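Local coordinates for solute-binding protein (PDB 2ZYO), which binds cyclodextrins and linear maltodextrins such as maltotetraose, and probably hands them on for uptake across the cell membrane, at residues A[23-28]-A[77-82]; A[109-114]-A[279-284]; A[125-130]-A[316-321]; A[262-267]-A[338-343]. All blocks are in the same frame, centred on the assembly; numbering follows the deposited sequence.

Interaction 1: A[23-28]-A[77-82]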
loop_
_atom_site.group_PDB
_atom_site.type_symbol
_atom_site.label_atom_id
_atom_site.label_comp_id
_atom_site.label_asym_id
_atom_site.label_seq_id
_atom_site.Cartn_x
_atom_site.Cartn_y
_atom_site.Cartn_z
ATOM N N VAL A 23 21.237 -8.745 5.034
ATOM C CA VAL A 23 19.932 -8.359 4.514
ATOM C C VAL A 23 18.863 -9.023 5.377
ATOM O O VAL A 23 18.946 -10.220 5.641
ATOM C CB VAL A 23 19.772 -8.817 3.040
ATOM C CG1 VAL A 23 18.359 -8.604 2.544
ATOM C CG2 VAL A 23 20.760 -8.084 2.133
ATOM N N TRP A 24 17.880 -8.246 5.830
ATOM C CA TRP A 24 16.721 -8.810 6.527
ATOM C C TRP A 24 15.537 -8.904 5.575
ATOM O O TRP A 24 15.174 -7.920 4.928
ATOM C CB TRP A 24 16.326 -7.975 7.747
ATOM C CG TRP A 24 17.302 -8.000 8.888
ATOM C CD1 TRP A 24 18.358 -8.850 9.057
ATOM C CD2 TRP A 24 17.285 -7.148 10.036
ATOM N NE1 TRP A 24 19.015 -8.562 10.230
ATOM C CE2 TRP A 24 18.373 -7.526 10.854
ATOM C CE3 TRP A 24 16.461 -6.093 10.449
ATOM C CZ2 TRP A 24 18.657 -6.886 12.064
ATOM C CZ3 TRP A 24 16.744 -5.457 11.653
ATOM C CH2 TRP A 24 17.835 -5.855 12.444
ATOM N N GLU A 25 14.940 -10.089 5.497
ATOM C CA GLU A 25 13.804 -10.328 4.615
ATOM C C GLU A 25 12.666 -11.031 5.357
ATOM O O GLU A 25 12.903 -11.767 6.320
ATOM C CB GLU A 25 14.240 -11.135 3.383
ATOM C CG GLU A 25 13.143 -11.411 2.344
ATOM C CD GLU A 25 12.514 -10.147 1.781
ATOM O OE1 GLU A 25 12.879 -9.757 0.654
ATOM O OE2 GLU A 25 11.658 -9.539 2.460
ATOM N N ASN A 26 11.442 -10.788 4.889
ATOM C CA ASN A 26 10.211 -11.338 5.467
ATOM C C ASN A 26 10.328 -12.782 5.947
ATOM O O ASN A 26 10.727 -13.666 5.191
ATOM C CB ASN A 26 9.065 -11.218 4.454
ATOM C CG ASN A 26 7.705 -11.509 5.065
ATOM O OD1 ASN A 26 7.576 -11.695 6.275
ATOM N ND2 ASN A 26 6.679 -11.537 4.224
ATOM N N ALA A 27 9.963 -13.000 7.209
ATOM C CA ALA A 27 10.091 -14.309 7.847
ATOM C C ALA A 27 8.873 -15.211 7.644
ATOM O O ALA A 27 9.001 -16.436 7.681
ATOM C CB ALA A 27 10.383 -14.143 9.331
ATOM N N ASP A 28 7.704 -14.607 7.433
ATOM C CA ASP A 28 6.443 -15.357 7.339
ATOM C C ASP A 28 6.134 -15.896 5.944
ATOM O O ASP A 28 5.387 -16.872 5.795
ATOM C CB ASP A 28 5.262 -14.527 7.866
ATOM C CG ASP A 28 5.001 -13.267 7.051
ATOM O OD1 ASP A 28 4.803 -13.358 5.818
ATOM O OD2 ASP A 28 4.968 -12.174 7.659
ATOM N N LEU A 77 20.830 -3.856 4.709
ATOM C CA LEU A 77 19.588 -3.585 3.994
ATOM C C LEU A 77 18.395 -4.142 4.756
ATOM O O LEU A 77 18.421 -5.282 5.223
ATOM C CB LEU A 77 19.628 -4.162 2.574
ATOM C CG LEU A 77 20.722 -3.689 1.606
ATOM C CD1 LEU A 77 20.469 -4.274 0.228
ATOM C CD2 LEU A 77 20.811 -2.166 1.530
ATOM N N VAL A 78 17.362 -3.314 4.881
ATOM C CA VAL A 78 16.127 -3.676 5.573
ATOM C C VAL A 78 14.930 -3.363 4.678
ATOM O O VAL A 78 15.074 -2.696 3.650
ATOM C CB VAL A 78 15.986 -2.931 6.927
ATOM C CG1 VAL A 78 17.046 -3.411 7.920
ATOM C CG2 VAL A 78 16.077 -1.418 6.729
ATOM N N THR A 79 13.753 -3.846 5.067
ATOM C CA THR A 79 12.552 -3.667 4.260
ATOM C C THR A 79 11.272 -3.644 5.094
ATOM O O THR A 79 11.118 -4.426 6.031
ATOM C CB THR A 79 12.461 -4.735 3.126
ATOM O OG1 THR A 79 11.296 -4.505 2.328
ATOM C CG2 THR A 79 12.433 -6.153 3.684
ATOM N N TRP A 80 10.378 -2.717 4.747
ATOM C CA TRP A 80 9.033 -2.619 5.328
ATOM C C TRP A 80 8.155 -1.709 4.463
ATOM O O TRP A 80 8.679 -0.943 3.652
ATOM C CB TRP A 80 9.066 -2.136 6.788
ATOM C CG TRP A 80 9.827 -0.866 7.049
ATOM C CD1 TRP A 80 9.423 0.410 6.769
ATOM C CD2 TRP A 80 11.108 -0.751 7.683
ATOM N NE1 TRP A 80 10.380 1.311 7.176
ATOM C CE2 TRP A 80 11.427 0.625 7.735
ATOM C CE3 TRP A 80 12.024 -1.678 8.194
ATOM C CZ2 TRP A 80 12.622 1.097 8.289
ATOM C CZ3 TRP A 80 13.209 -1.208 8.749
ATOM C CH2 TRP A 80 13.498 0.167 8.789
ATOM N N PRO A 81 6.815 -1.806 4.609
ATOM C CA PRO A 81 5.920 -0.881 3.902
ATOM C C PRO A 81 6.286 0.587 4.148
ATOM O O PRO A 81 6.628 0.961 5.275
ATOM C CB PRO A 81 4.548 -1.211 4.496
ATOM C CG PRO A 81 4.659 -2.642 4.894
ATOM C CD PRO A 81 6.060 -2.798 5.400
ATOM N N HIS A 82 6.201 1.400 3.096
ATOM C CA HIS A 82 6.728 2.769 3.099
ATOM C C HIS A 82 6.014 3.737 4.042
ATOM O O HIS A 82 6.547 4.801 4.347
ATOM C CB HIS A 82 6.696 3.351 1.682
ATOM C CG HIS A 82 5.391 3.994 1.328
ATOM N ND1 HIS A 82 4.308 3.276 0.869
ATOM C CD2 HIS A 82 4.988 5.286 1.386
ATOM C CE1 HIS A 82 3.297 4.098 0.651
ATOM N NE2 HIS A 82 3.685 5.324 0.955
#

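Interaction 2: A[109-114]-A[279-284]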
loop_
_atom_site.group_PDB
_atom_site.type_symbol
_atom_site.label_atom_id
_atom_site.label_comp_id
_atom_site.label_asym_id
_atom_site.label_seq_id
_atom_site.Cartn_x
_atom_site.Cartn_y
_atom_site.Cartn_z
ATOM N N ASP A 109 7.361 6.441 -11.363
ATOM C CA ASP A 109 7.564 7.759 -10.753
ATOM C C ASP A 109 6.856 7.914 -9.406
ATOM O O ASP A 109 7.417 8.485 -8.470
ATOM C CB ASP A 109 7.121 8.874 -11.711
ATOM C CG ASP A 109 8.064 9.054 -12.898
ATOM O OD1 ASP A 109 9.054 8.299 -13.027
ATOM O OD2 ASP A 109 7.810 9.968 -13.714
ATOM N N VAL A 110 5.633 7.399 -9.315
ATOM C CA VAL A 110 4.836 7.510 -8.090
ATOM C C VAL A 110 5.375 6.594 -6.982
ATOM O O VAL A 110 5.369 6.965 -5.804
ATOM C CB VAL A 110 3.328 7.254 -8.362
ATOM C CG1 VAL A 110 2.502 7.461 -7.106
ATOM C CG2 VAL A 110 2.826 8.178 -9.464
ATOM N N ALA A 111 5.862 5.414 -7.366
ATOM C CA ALA A 111 6.488 4.494 -6.418
ATOM C C ALA A 111 7.756 5.096 -5.812
ATOM O O ALA A 111 8.051 4.890 -4.633
ATOM C CB ALA A 111 6.800 3.166 -7.093
ATOM N N MET A 112 8.500 5.847 -6.623
ATOM C CA MET A 112 9.719 6.499 -6.152
ATOM C C MET A 112 9.423 7.640 -5.184
ATOM O O MET A 112 10.183 7.874 -4.248
ATOM C CB MET A 112 10.571 6.988 -7.325
ATOM C CG MET A 112 11.204 5.866 -8.148
ATOM S SD MET A 112 12.081 4.627 -7.164
ATOM C CE MET A 112 13.479 5.578 -6.578
ATOM N N LYS A 113 8.310 8.335 -5.409
ATOM C CA LYS A 113 7.859 9.383 -4.492
ATOM C C LYS A 113 7.582 8.812 -3.103
ATOM O O LYS A 113 7.863 9.459 -2.095
ATOM C CB LYS A 113 6.617 10.090 -5.037
ATOM C CG LYS A 113 6.880 10.957 -6.257
ATOM C CD LYS A 113 5.624 11.706 -6.684
ATOM C CE LYS A 113 5.776 12.313 -8.075
ATOM N NZ LYS A 113 6.903 13.288 -8.168
ATOM N N ALA A 114 7.047 7.591 -3.063
ATOM C CA ALA A 114 6.758 6.906 -1.803
ATOM C C ALA A 114 8.014 6.642 -0.975
ATOM O O ALA A 114 7.937 6.540 0.247
ATOM C CB ALA A 114 6.014 5.605 -2.060
ATOM N N ILE A 279 -1.596 3.867 -2.719
ATOM C CA ILE A 279 -0.664 2.800 -3.061
ATOM C C ILE A 279 0.299 2.571 -1.897
ATOM O O ILE A 279 0.649 3.507 -1.174
ATOM C CB ILE A 279 0.101 3.056 -4.390
ATOM C CG1 ILE A 279 0.925 4.344 -4.319
ATOM C CG2 ILE A 279 -0.874 3.094 -5.572
ATOM C CD1 ILE A 279 2.136 4.355 -5.232
ATOM N N GLY A 280 0.681 1.313 -1.700
ATOM C CA GLY A 280 1.683 0.948 -0.707
ATOM C C GLY A 280 2.888 0.383 -1.425
ATOM O O GLY A 280 2.746 -0.462 -2.308
ATOM N N VAL A 281 4.071 0.865 -1.057
ATOM C CA VAL A 281 5.313 0.424 -1.683
ATOM C C VAL A 281 6.204 -0.249 -0.645
ATOM O O VAL A 281 6.430 0.300 0.433
ATOM C CB VAL A 281 6.069 1.607 -2.351
ATOM C CG1 VAL A 281 7.411 1.150 -2.921
ATOM C CG2 VAL A 281 5.218 2.244 -3.446
ATOM N N LYS A 282 6.683 -1.448 -0.974
ATOM C CA LYS A 282 7.680 -2.141 -0.165
ATOM C C LYS A 282 9.025 -1.989 -0.856
ATOM O O LYS A 282 9.199 -2.440 -1.987
ATOM C CB LYS A 282 7.333 -3.625 -0.005
ATOM C CG LYS A 282 6.110 -3.899 0.865
ATOM C CD LYS A 282 6.026 -5.357 1.306
ATOM C CE LYS A 282 5.893 -6.322 0.137
ATOM N NZ LYS A 282 5.830 -7.745 0.584
ATOM N N GLY A 283 9.969 -1.339 -0.184
ATOM C CA GLY A 283 11.297 -1.137 -0.753
ATOM C C GLY A 283 12.416 -1.675 0.113
ATOM O O GLY A 283 12.184 -2.131 1.235
ATOM N N TRP A 284 13.631 -1.633 -0.431
ATOM C CA TRP A 284 14.848 -1.880 0.336
ATOM C C TRP A 284 15.365 -0.545 0.840
ATOM O O TRP A 284 15.462 0.415 0.066
ATOM C CB TRP A 284 15.931 -2.515 -0.537
ATOM C CG TRP A 284 15.714 -3.951 -0.888
ATOM C CD1 TRP A 284 15.544 -4.471 -2.140
ATOM C CD2 TRP A 284 15.662 -5.059 0.019
ATOM N NE1 TRP A 284 15.382 -5.834 -2.070
ATOM C CE2 TRP A 284 15.446 -6.221 -0.756
ATOM C CE3 TRP A 284 15.765 -5.181 1.411
ATOM C CZ2 TRP A 284 15.340 -7.494 -0.185
ATOM C CZ3 TRP A 284 15.655 -6.448 1.981
ATOM C CH2 TRP A 284 15.441 -7.587 1.181
#

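Interaction 3: A[125-130]-A[316-321]. With GLC (alpha-D-glucopyranose), chain B.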
loop_
_atom_site.group_PDB
_atom_site.type_symbol
_atom_site.label_atom_id
_atom_site.label_comp_id
_atom_site.label_asym_id
_atom_site.label_seq_id
_atom_site.Cartn_x
_atom_site.Cartn_y
_atom_site.Cartn_z
ATOM N N PRO A 125 12.362 0.356 -4.931
ATOM C CA PRO A 125 11.157 -0.430 -4.679
ATOM C C PRO A 125 11.206 -1.876 -5.165
ATOM O O PRO A 125 11.874 -2.183 -6.158
ATOM C CB PRO A 125 10.085 0.341 -5.442
ATOM C CG PRO A 125 10.815 0.928 -6.604
ATOM C CD PRO A 125 12.236 1.177 -6.151
ATOM N N LYS A 126 10.479 -2.736 -4.455
ATOM C CA LYS A 126 10.354 -4.153 -4.781
ATOM C C LYS A 126 8.933 -4.479 -5.223
ATOM O O LYS A 126 8.726 -5.300 -6.118
ATOM C CB LYS A 126 10.678 -5.015 -3.558
ATOM C CG LYS A 126 12.051 -4.784 -2.943
ATOM C CD LYS A 126 12.085 -5.186 -1.465
ATOM C CE LYS A 126 11.973 -6.696 -1.275
ATOM N NZ LYS A 126 12.141 -7.071 0.162
ATOM N N ALA A 127 7.961 -3.839 -4.575
ATOM C CA ALA A 127 6.553 -4.179 -4.758
ATOM C C ALA A 127 5.645 -2.968 -4.598
ATOM O O ALA A 127 5.952 -2.046 -3.837
ATOM C CB ALA A 127 6.148 -5.274 -3.778
ATOM N N ILE A 128 4.531 -2.990 -5.327
ATOM C CA ILE A 128 3.482 -1.983 -5.204
ATOM C C ILE A 128 2.137 -2.688 -5.044
ATOM O O ILE A 128 1.901 -3.740 -5.644
ATOM C CB ILE A 128 3.478 -0.997 -6.413
ATOM C CG1 ILE A 128 2.470 0.143 -6.209
ATOM C CG2 ILE A 128 3.246 -1.728 -7.739
ATOM C CD1 ILE A 128 2.733 1.348 -7.085
ATOM N N GLU A 129 1.274 -2.113 -4.210
ATOM C CA GLU A 129 -0.077 -2.637 -4.015
ATOM C C GLU A 129 -1.123 -1.525 -4.018
ATOM O O GLU A 129 -0.848 -0.393 -3.618
ATOM C CB GLU A 129 -0.171 -3.456 -2.719
ATOM C CG GLU A 129 0.172 -2.684 -1.446
ATOM C CD GLU A 129 -0.025 -3.491 -0.170
ATOM O OE1 GLU A 129 0.136 -4.729 -0.199
ATOM O OE2 GLU A 129 -0.329 -2.869 0.871
ATOM N N SER A 130 -2.320 -1.868 -4.483
ATOM C CA SER A 130 -3.481 -0.985 -4.450
ATOM C C SER A 130 -4.735 -1.838 -4.412
ATOM O O SER A 130 -4.730 -2.966 -4.902
ATOM C CB SER A 130 -3.516 -0.100 -5.700
ATOM O OG SER A 130 -4.742 0.609 -5.800
ATOM N N THR A 316 6.695 -14.454 -6.376
ATOM C CA THR A 316 5.890 -13.925 -5.266
ATOM C C THR A 316 4.500 -13.432 -5.664
ATOM O O THR A 316 3.605 -13.353 -4.817
ATOM C CB THR A 316 6.598 -12.757 -4.542
ATOM O OG1 THR A 316 6.656 -11.620 -5.413
ATOM C CG2 THR A 316 8.009 -13.148 -4.103
ATOM N N GLY A 317 4.331 -13.071 -6.934
ATOM C CA GLY A 317 3.066 -12.522 -7.425
ATOM C C GLY A 317 2.870 -11.049 -7.104
ATOM O O GLY A 317 1.835 -10.466 -7.441
ATOM N N GLU A 318 3.865 -10.449 -6.450
ATOM C CA GLU A 318 3.825 -9.033 -6.096
ATOM C C GLU A 318 4.311 -8.190 -7.266
ATOM O O GLU A 318 5.381 -8.446 -7.828
ATOM C CB GLU A 318 4.666 -8.751 -4.845
ATOM C CG GLU A 318 4.237 -9.529 -3.598
ATOM C CD GLU A 318 4.883 -9.016 -2.316
ATOM O OE1 GLU A 318 6.032 -8.527 -2.360
ATOM O OE2 GLU A 318 4.236 -9.101 -1.249
ATOM N N ILE A 319 3.515 -7.187 -7.628
ATOM C CA ILE A 319 3.809 -6.323 -8.771
ATOM C C ILE A 319 5.049 -5.465 -8.519
ATOM O O ILE A 319 5.079 -4.694 -7.565
ATOM C CB ILE A 319 2.605 -5.408 -9.109
ATOM C CG1 ILE A 319 1.370 -6.255 -9.425
ATOM C CG2 ILE A 319 2.938 -4.483 -10.281
ATOM C CD1 ILE A 319 0.068 -5.481 -9.394
ATOM N N PRO A 320 6.077 -5.597 -9.379
ATOM C CA PRO A 320 7.239 -4.728 -9.233
ATOM C C PRO A 320 7.009 -3.393 -9.946
ATOM O O PRO A 320 6.681 -3.387 -11.136
ATOM C CB PRO A 320 8.361 -5.523 -9.909
ATOM C CG PRO A 320 7.671 -6.380 -10.927
ATOM C CD PRO A 320 6.222 -6.539 -10.506
ATOM N N PRO A 321 7.165 -2.263 -9.229
ATOM C CA PRO A 321 6.929 -0.976 -9.881
ATOM C C PRO A 321 8.147 -0.543 -10.698
ATOM O O PRO A 321 8.745 0.512 -10.451
ATOM C CB PRO A 321 6.655 -0.035 -8.708
ATOM C CG PRO A 321 7.406 -0.623 -7.567
ATOM C CD PRO A 321 7.553 -2.104 -7.814
HETATM C C1 GLC B . -4.222 -4.062 3.514
HETATM C C2 GLC B . -2.954 -3.171 3.462
HETATM C C3 GLC B . -2.806 -2.260 4.699
HETATM C C4 GLC B . -4.130 -1.591 5.067
HETATM C C5 GLC B . -5.232 -2.643 5.163
HETATM C C6 GLC B . -6.589 -2.058 5.523
HETATM O O1 GLC B . -4.076 -5.112 4.404
HETATM O O2 GLC B . -1.790 -3.983 3.326
HETATM O O3 GLC B . -1.840 -1.251 4.431
HETATM O O4 GLC B . -3.991 -0.917 6.332
HETATM O O5 GLC B . -5.379 -3.301 3.891
HETATM O O6 GLC B . -6.879 -2.225 6.904
HETATM O O HOH W 1 7.997 -7.909 -6.772
HETATM O O HOH W 2 1.311 -6.385 -5.907
#

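Interaction 4: A[262-267]-A[338-343]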
loop_
_atom_site.group_PDB
_atom_site.type_symbol
_atom_site.label_atom_id
_atom_site.label_comp_id
_atom_site.label_asym_id
_atom_site.label_seq_id
_atom_site.Cartn_x
_atom_site.Cartn_y
_atom_site.Cartn_z
ATOM N N VAL A 262 -11.580 -15.510 -10.442
ATOM C CA VAL A 262 -11.394 -14.105 -10.090
ATOM C C VAL A 262 -11.013 -13.238 -11.286
ATOM O O VAL A 262 -10.117 -13.579 -12.061
ATOM C CB VAL A 262 -10.312 -13.958 -8.979
ATOM C CG1 VAL A 262 -10.069 -12.501 -8.636
ATOM C CG2 VAL A 262 -10.707 -14.738 -7.728
ATOM N N GLY A 263 -11.716 -12.117 -11.427
ATOM C CA GLY A 263 -11.315 -11.056 -12.341
ATOM C C GLY A 263 -10.917 -9.832 -11.539
ATOM O O GLY A 263 -11.371 -9.656 -10.406
ATOM N N VAL A 264 -10.057 -8.995 -12.115
ATOM C CA VAL A 264 -9.642 -7.743 -11.476
ATOM C C VAL A 264 -9.622 -6.599 -12.487
ATOM O O VAL A 264 -8.995 -6.702 -13.544
ATOM C CB VAL A 264 -8.248 -7.851 -10.794
ATOM C CG1 VAL A 264 -7.921 -6.566 -10.035
ATOM C CG2 VAL A 264 -8.189 -9.046 -9.847
ATOM N N ALA A 265 -10.308 -5.513 -12.148
ATOM C CA ALA A 265 -10.344 -4.321 -12.990
ATOM C C ALA A 265 -10.072 -3.077 -12.152
ATOM O O ALA A 265 -10.275 -3.096 -10.936
ATOM C CB ALA A 265 -11.698 -4.214 -13.684
ATOM N N PRO A 266 -9.611 -1.983 -12.793
ATOM C CA PRO A 266 -9.490 -0.733 -12.044
ATOM C C PRO A 266 -10.866 -0.287 -11.575
ATOM O O PRO A 266 -11.875 -0.689 -12.161
ATOM C CB PRO A 266 -8.961 0.264 -13.080
ATOM C CG PRO A 266 -8.435 -0.553 -14.193
ATOM C CD PRO A 266 -9.198 -1.832 -14.200
ATOM N N LEU A 267 -10.908 0.527 -10.525
ATOM C CA LEU A 267 -12.171 1.105 -10.079
ATOM C C LEU A 267 -12.767 1.956 -11.196
ATOM O O LEU A 267 -12.027 2.624 -11.927
ATOM C CB LEU A 267 -11.974 1.943 -8.816
ATOM C CG LEU A 267 -11.448 1.232 -7.563
ATOM C CD1 LEU A 267 -11.320 2.222 -6.419
ATOM C CD2 LEU A 267 -12.343 0.061 -7.164
ATOM N N ASN A 338 -3.105 -7.526 -13.825
ATOM C CA ASN A 338 -3.240 -6.365 -14.710
ATOM C C ASN A 338 -4.093 -5.230 -14.132
ATOM O O ASN A 338 -3.690 -4.066 -14.172
ATOM C CB ASN A 338 -3.774 -6.809 -16.078
ATOM C CG ASN A 338 -3.754 -5.697 -17.117
ATOM O OD1 ASN A 338 -2.767 -4.974 -17.263
ATOM N ND2 ASN A 338 -4.842 -5.576 -17.866
ATOM N N GLY A 339 -5.259 -5.579 -13.587
ATOM C CA GLY A 339 -6.174 -4.603 -12.992
ATOM C C GLY A 339 -5.593 -3.854 -11.806
ATOM O O GLY A 339 -5.807 -2.647 -11.658
ATOM N N PHE A 340 -4.858 -4.572 -10.957
ATOM C CA PHE A 340 -4.175 -3.963 -9.819
ATOM C C PHE A 340 -3.105 -2.970 -10.269
ATOM O O PHE A 340 -2.976 -1.886 -9.700
ATOM C CB PHE A 340 -3.529 -5.029 -8.932
ATOM C CG PHE A 340 -4.504 -5.850 -8.139
ATOM C CD1 PHE A 340 -5.366 -5.251 -7.223
ATOM C CD2 PHE A 340 -4.533 -7.231 -8.281
ATOM C CE1 PHE A 340 -6.260 -6.019 -6.484
ATOM C CE2 PHE A 340 -5.422 -8.007 -7.544
ATOM C CZ PHE A 340 -6.287 -7.396 -6.644
ATOM N N ALA A 341 -2.338 -3.353 -11.290
ATOM C CA ALA A 341 -1.273 -2.503 -11.812
ATOM C C ALA A 341 -1.839 -1.244 -12.463
ATOM O O ALA A 341 -1.318 -0.146 -12.253
ATOM C CB ALA A 341 -0.407 -3.276 -12.793
ATOM N N LYS A 342 -2.909 -1.411 -13.241
ATOM C CA LYS A 342 -3.602 -0.283 -13.870
ATOM C C LYS A 342 -4.096 0.709 -12.821
ATOM O O LYS A 342 -3.886 1.915 -12.954
ATOM C CB LYS A 342 -4.778 -0.762 -14.727
ATOM C CG LYS A 342 -4.391 -1.376 -16.068
ATOM C CD LYS A 342 -5.606 -1.583 -16.964
ATOM C CE LYS A 342 -6.418 -2.808 -16.553
ATOM N NZ LYS A 342 -7.626 -2.999 -17.414
ATOM N N GLN A 343 -4.738 0.194 -11.774
ATOM C CA GLN A 343 -5.241 1.040 -10.696
ATOM C C GLN A 343 -4.105 1.694 -9.910
ATOM O O GLN A 343 -4.193 2.873 -9.554
ATOM C CB GLN A 343 -6.168 0.252 -9.762
ATOM C CG GLN A 343 -6.836 1.107 -8.682
ATOM C CD GLN A 343 -7.616 2.279 -9.255
ATOM O OE1 GLN A 343 -8.511 2.099 -10.076
ATOM N NE2 GLN A 343 -7.275 3.488 -8.821
HETATM O O HOH W 3 -8.201 -5.240 -16.130
#

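Interaction 1: A[23-28]-A[77-82]
Val23 and Leu77 bridge two neighbouring parallel strands in the core of an α/β lobe. The strands diverge by 22°, and their paired CA atoms draw apart from 4.8 Å between Val23 and Leu77 to 6.8 Å between Glu25 and Thr79. At the closed end Leu77 O accepts a nearly straight hydrogen bond from Trp24 N (3.1 Å, 168°), and Leu77 is also bonded through its backbone to Val22. On one side of the pair, Val23 CG2 rests against Leu77 CB.

The other side carries Trp24 and Val78, which run alongside each other in the same direction, the six-membered ring meeting the valine at CE3 (3.7 Å from Val78 CG1). Both side chains also touch Gln61 of helix 61-71. Strand 20-25 is flanked by strand 50-55 as well as by 77-81, with helices 30-47 and 61-71 making the connections, the β-α-β succession of the periplasmic binding protein fold.

Where the backbones part, Thr79 reaches across the widening gap. Its methyl sits between backbone N and carbonyl carbon, which places CG2 3.5 Å from Trp24 O and beside Glu25 OE2. The threonine hydroxyl is bonded to Gly283 O. Glu25 leaves the backbone heading away from Thr79, but a bend at chi2 (59°) turns its carboxylate back. OE2 then takes the Asn26 N-H on its anti lone pair (2.7 Å between Asn26 N and Glu25 OE2), while OE1 is held by the Thr36 hydroxyl and a salt bridge to Lys126.

Interaction 2: A[109-114]-A[279-284]
Val281 CG2 is the bump at the centre of this contact, and one face of helix 109-114 supplies the hollow. The methyl settles among the small residues one turn apart, 3.9 Å from Ala111 CA and 3.7 Å from Ala114 CB. Neither alanine reaches beyond CB, and the helix backbone therefore comes close to the strand: the CA atoms of Ala111 and Val281 are 6.4 Å apart. A second bump lies two residues back along the strand. Ile279 holds CG1 between backbone N and carbonyl carbon (chi1 60°) and runs on extended, so that CD1 projects at the helix and meets Val110 CG1 obliquely at 3.6 Å. Gly280, between the two, makes no contact with the helix; its backbone is hydrogen-bonded to Glu129 of the neighbouring strand. The axes of the two short segments cross at -70°, and within them the helix meets the strand at Ile279 and Val281. Pro349 packs on Val110 and Ala114 and extends the apolar patch; Pro125 touches Val281 and Ile128 touches Ile279 from strand 120-136. No hydrogen bond or charge links helix to strand, so what these segments contribute to each other's position is the fit of methyl groups and the exclusion of water from a mostly buried surface.

Interaction 3: A[125-130]-A[316-321]
Pro321 lays its CD over one face of the flat Lys126-Ala127 peptide, 3.7 Å from Ala127 N, while its CG abuts Pro125 CB at 3.6 Å. On the same side, Pro320 CA comes obliquely over Lys126 O in a CA-H...O contact (3.5 Å); that oxygen also accepts from a water that donates to Glu318 O as well. One direct backbone bond joins the segments, Ile128 N to Ile319 O, 2.9 Å and bent to 148°; Ala127 CA adds a CA-H...O contact to the same oxygen. A second water connects Ile128 O to Ile319 N.

Lys126 and Ala127 both face Lys282 of strand 278-287, a classic β bulge. Beyond it, Ile128 places CG2 between backbone N and carbonyl carbon, where the methyl wedges between Ile319 CG2 (3.8 Å) and Pro321 CB (3.9 Å). Glu318 sets CB and OE1 against the Ala127 methyl, its carboxylate held by salt bridges to Arg312 and Lys282.

Further along the strand the chain enters the maltodextrin pocket. Glu129 extends beyond CG, and its OE2 accepts from O2 of a bound glucose at 3.1 Å. An alanine in place of Glu129 removes that acceptor and would probably leave the sugar O2 without this mate and the glucose less firmly fixed. Asn173 ND2 bonds to the same glucose, and Trp250 touches the Glu129 side chain.

Interaction 4: A[262-267]-A[338-343]
Strand 262-265 and helix 338-343 run almost parallel, 17° apart with axes 6.3 Å from each other, and the backbones come closest where Gly339 CA meets Val264 O in a CA-H...O contact of 3.6 Å. A CB on Gly339 would collide with that oxygen, so the approach depends on the missing side chain. Val264 turns CG1 anti to its backbone N (chi1 -175°), which drops the methyl onto the middle of the Phe340 ring, 3.7 Å from the centroid and just 5° off the normal: a CH-pi contact over the face. Its other methyl, CG2, lies near CE2 of the same ring. Ala132, Ile134 and Ile252 also touch Phe340. An alanine here takes away the ring, which would probably open a gap under the Val264 methyls and weaken the packing of helix against strand.

Farther along, Pro266 CG packs on Lys342 CB (3.7 Å) and the lysine chain arches past the proline ring. Lys342 NZ then donates to a water, 2.6 Å away, that donates in turn to Val264 O. Gln343 bends at chi2 and offers OE1 to Leu267 N at 2.9 Å, in a bent bond with the donor tilted from the amide plane; its NE2 is bonded to Ala275 O. Because strand 262-265 pairs with strand 120-136, the helix lies on a β-sheet, the layered α/β packing seen in the lobes of bacterial solute-binding proteins.

Overall arrangement
Strands 77-81, 278-287, 120-136 and 262-265 belong to one branched mixed sheet, and each interaction reaches it. Interactions 2 and 3 are 9 Å apart between centres, joined by the Lys282-Glu318 salt bridge and by Ile279 packing on Ile128. The centre of interaction 1 lies about 14 Å from the centres of both, tied to them through Thr79 with Gly283 and Glu25 with Lys126. Interaction 4 touches interaction 3, with Phe340 against Ile319 and Ser130, but its centre is 26 Å from that of interaction 1. Interaction 1 closes first along the chain; the segments of 2, 3 and 4 alternate. Segments far apart in sequence thus meet on one sheet, and Glu129 places strand 120-136 at the sugar pocket.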